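PDB 2FO3: ubiquitin-conjugating enzyme, which probably carries activated ubiquitin as a thioester on an E2 fold and passes it on in ubiquitin conjugation. Local coordinates for residues A[48-52]-A[53-57]. Residues are numbered along the deposited sequence; the frame is centred on the assembly and turned at random.
Sequences TIYAN and EVYKL
E53 folds back over the turn that leads into it and lays its carboxylate beside Y50. The evidence is a run of close approaches: its CB comes within 3.3 Å of Y50 O, and OE1 ends 3.7 Å from Y50 CD1, at the edge of that ring and near its plane. Ring and carboxylate planes are 57° apart, so the two flat groups meet neither flat nor square. CG of E53 stands beside the backbone N and anti to the carbonyl carbon, which turns the side chain back over the turn; the extended chain beyond CG then brings OE1 to the Y50 ring edge. The backbone beneath is a type II turn from Y50 to E53, closed by E53 N donating to Y50 O at 3.0 Å with an N-H...O angle of 155°. At its second inner position N52 has positive phi, as this turn type requires, and its CB points away from 53-57 overall, although N52 CB still lies 3.5 Å from E53 N. A type I turn from T48 to A51 overlaps it, and together they form part of the loop between strands 37-43 and 54-60 of the antiparallel sheet in the E2 (UBC) fold. Y55, on the second of those strands, reaches back toward the turn: Y55 OH is placed to donate to E53 OE1, which lies in the plane of the Y55 ring, but the modelled 2.4 Å is very short, so the exact distance is doubtful. The other oxygen, OE2, accepts a weak bond from a water that also donates to I49 O. Between the aromatic rings the packing is oblique, with planes at 89° and Y55 CE2 4.0 Å from Y50 CD1. Y50 itself is buried: I49 CG1 lies over one face near the rim, L116 of helix 105-116 packs against the side chain, and its hydroxyl is hydrogen-bonded to K80 O.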
loop_
_atom_site.group_PDB
_atom_site.type_symbol
_atom_site.label_atom_id
_atom_site.label_comp_id
_atom_site.label_asym_id
_atom_site.label_seq_id
_atom_site.Cartn_x
_atom_site.Cartn_y
_atom_site.Cartn_z
ATOM N N THR A 48 -6.343 3.801 -17.423
ATOM C CA THR A 48 -5.541 4.754 -16.653
ATOM C C THR A 48 -4.191 4.815 -17.360
ATOM O O THR A 48 -3.885 3.942 -18.179
ATOM C CB THR A 48 -5.373 4.357 -15.144
ATOM O OG1 THR A 48 -4.493 3.229 -15.012
ATOM C CG2 THR A 48 -6.723 4.049 -14.494
ATOM N N ILE A 49 -3.385 5.833 -17.053
ATOM C CA ILE A 49 -2.080 5.996 -17.710
ATOM C C ILE A 49 -1.034 4.924 -17.308
ATOM O O ILE A 49 0.028 4.814 -17.937
ATOM C CB ILE A 49 -1.502 7.443 -17.546
ATOM C CG1 ILE A 49 -1.146 7.748 -16.089
ATOM C CG2 ILE A 49 -2.470 8.489 -18.142
ATOM C CD1 ILE A 49 -0.340 9.072 -15.899
ATOM N N TYR A 50 -1.336 4.138 -16.276
ATOM C CA TYR A 50 -0.424 3.078 -15.827
ATOM C C TYR A 50 -0.872 1.687 -16.280
ATOM O O TYR A 50 -0.344 0.678 -15.809
ATOM C CB TYR A 50 -0.286 3.113 -14.299
ATOM C CG TYR A 50 0.134 4.452 -13.794
ATOM C CD1 TYR A 50 1.461 4.885 -13.927
ATOM C CD2 TYR A 50 -0.797 5.318 -13.221
ATOM C CE1 TYR A 50 1.855 6.151 -13.468
ATOM C CE2 TYR A 50 -0.420 6.580 -12.765
ATOM C CZ TYR A 50 0.902 6.990 -12.894
ATOM O OH TYR A 50 1.256 8.232 -12.454
ATOM N N ALA A 51 -1.851 1.647 -17.177
ATOM C CA ALA A 51 -2.433 0.386 -17.685
ATOM C C ALA A 51 -1.406 -0.707 -17.973
ATOM O O ALA A 51 -0.442 -0.482 -18.713
ATOM C CB ALA A 51 -3.298 0.655 -18.939
ATOM N N ASN A 52 -1.615 -1.877 -17.352
ATOM C CA ASN A 52 -0.792 -3.076 -17.564
ATOM C C ASN A 52 0.636 -3.018 -17.010
ATOM O O ASN A 52 1.358 -4.006 -17.074
ATOM C CB ASN A 52 -0.775 -3.463 -19.060
ATOM C CG ASN A 52 -2.098 -4.017 -19.529
ATOM O OD1 ASN A 52 -2.812 -3.377 -20.302
ATOM N ND2 ASN A 52 -2.444 -5.211 -19.049
ATOM N N GLU A 53 1.038 -1.867 -16.472
ATOM C CA GLU A 53 2.356 -1.731 -15.851
ATOM C C GLU A 53 2.319 -2.311 -14.427
ATOM O O GLU A 53 1.342 -2.135 -13.710
ATOM C CB GLU A 53 2.809 -0.257 -15.846
ATOM C CG GLU A 53 2.785 0.411 -17.241
ATOM C CD GLU A 53 3.253 1.851 -17.235
ATOM O OE1 GLU A 53 3.165 2.529 -16.190
ATOM O OE2 GLU A 53 3.711 2.320 -18.295
ATOM N N VAL A 54 3.387 -2.989 -14.018
ATOM C CA VAL A 54 3.423 -3.607 -12.700
ATOM C C VAL A 54 4.154 -2.709 -11.737
ATOM O O VAL A 54 5.255 -2.242 -12.043
ATOM C CB VAL A 54 4.066 -5.021 -12.740
ATOM C CG1 VAL A 54 4.298 -5.593 -11.322
ATOM C CG2 VAL A 54 3.207 -5.967 -13.586
ATOM N N TYR A 55 3.516 -2.433 -10.590
ATOM C CA TYR A 55 4.154 -1.700 -9.501
ATOM C C TYR A 55 4.027 -2.471 -8.201
ATOM O O TYR A 55 3.036 -3.173 -7.965
ATOM C CB TYR A 55 3.600 -0.248 -9.389
ATOM C CG TYR A 55 3.844 0.531 -10.652
ATOM C CD1 TYR A 55 5.119 1.049 -10.941
ATOM C CD2 TYR A 55 2.826 0.707 -11.600
ATOM C CE1 TYR A 55 5.361 1.739 -12.138
ATOM C CE2 TYR A 55 3.058 1.401 -12.789
ATOM C CZ TYR A 55 4.327 1.902 -13.047
ATOM O OH TYR A 55 4.559 2.577 -14.195
ATOM N N LYS A 56 5.039 -2.351 -7.361
ATOM C CA LYS A 56 5.072 -3.053 -6.094
ATOM C C LYS A 56 5.193 -2.073 -4.948
ATOM O O LYS A 56 6.052 -1.207 -4.944
ATOM C CB LYS A 56 6.170 -4.120 -6.054
ATOM C CG LYS A 56 5.744 -5.374 -6.816
ATOM C CD LYS A 56 6.719 -6.493 -6.704
ATOM C CE LYS A 56 6.145 -7.734 -7.408
ATOM N NZ LYS A 56 7.129 -8.834 -7.510
ATOM N N LEU A 57 4.320 -2.243 -3.975
ATOM C CA LEU A 57 4.234 -1.361 -2.818
ATOM C C LEU A 57 4.724 -2.123 -1.589
ATOM O O LEU A 57 4.180 -3.210 -1.227
ATOM C CB LEU A 57 2.755 -0.976 -2.657
ATOM C CG LEU A 57 2.164 0.296 -2.093
ATOM C CD1 LEU A 57 2.742 1.570 -2.724
ATOM C CD2 LEU A 57 0.631 0.244 -2.302
HETATM O O HOH W 1 1.548 2.975 -19.736
#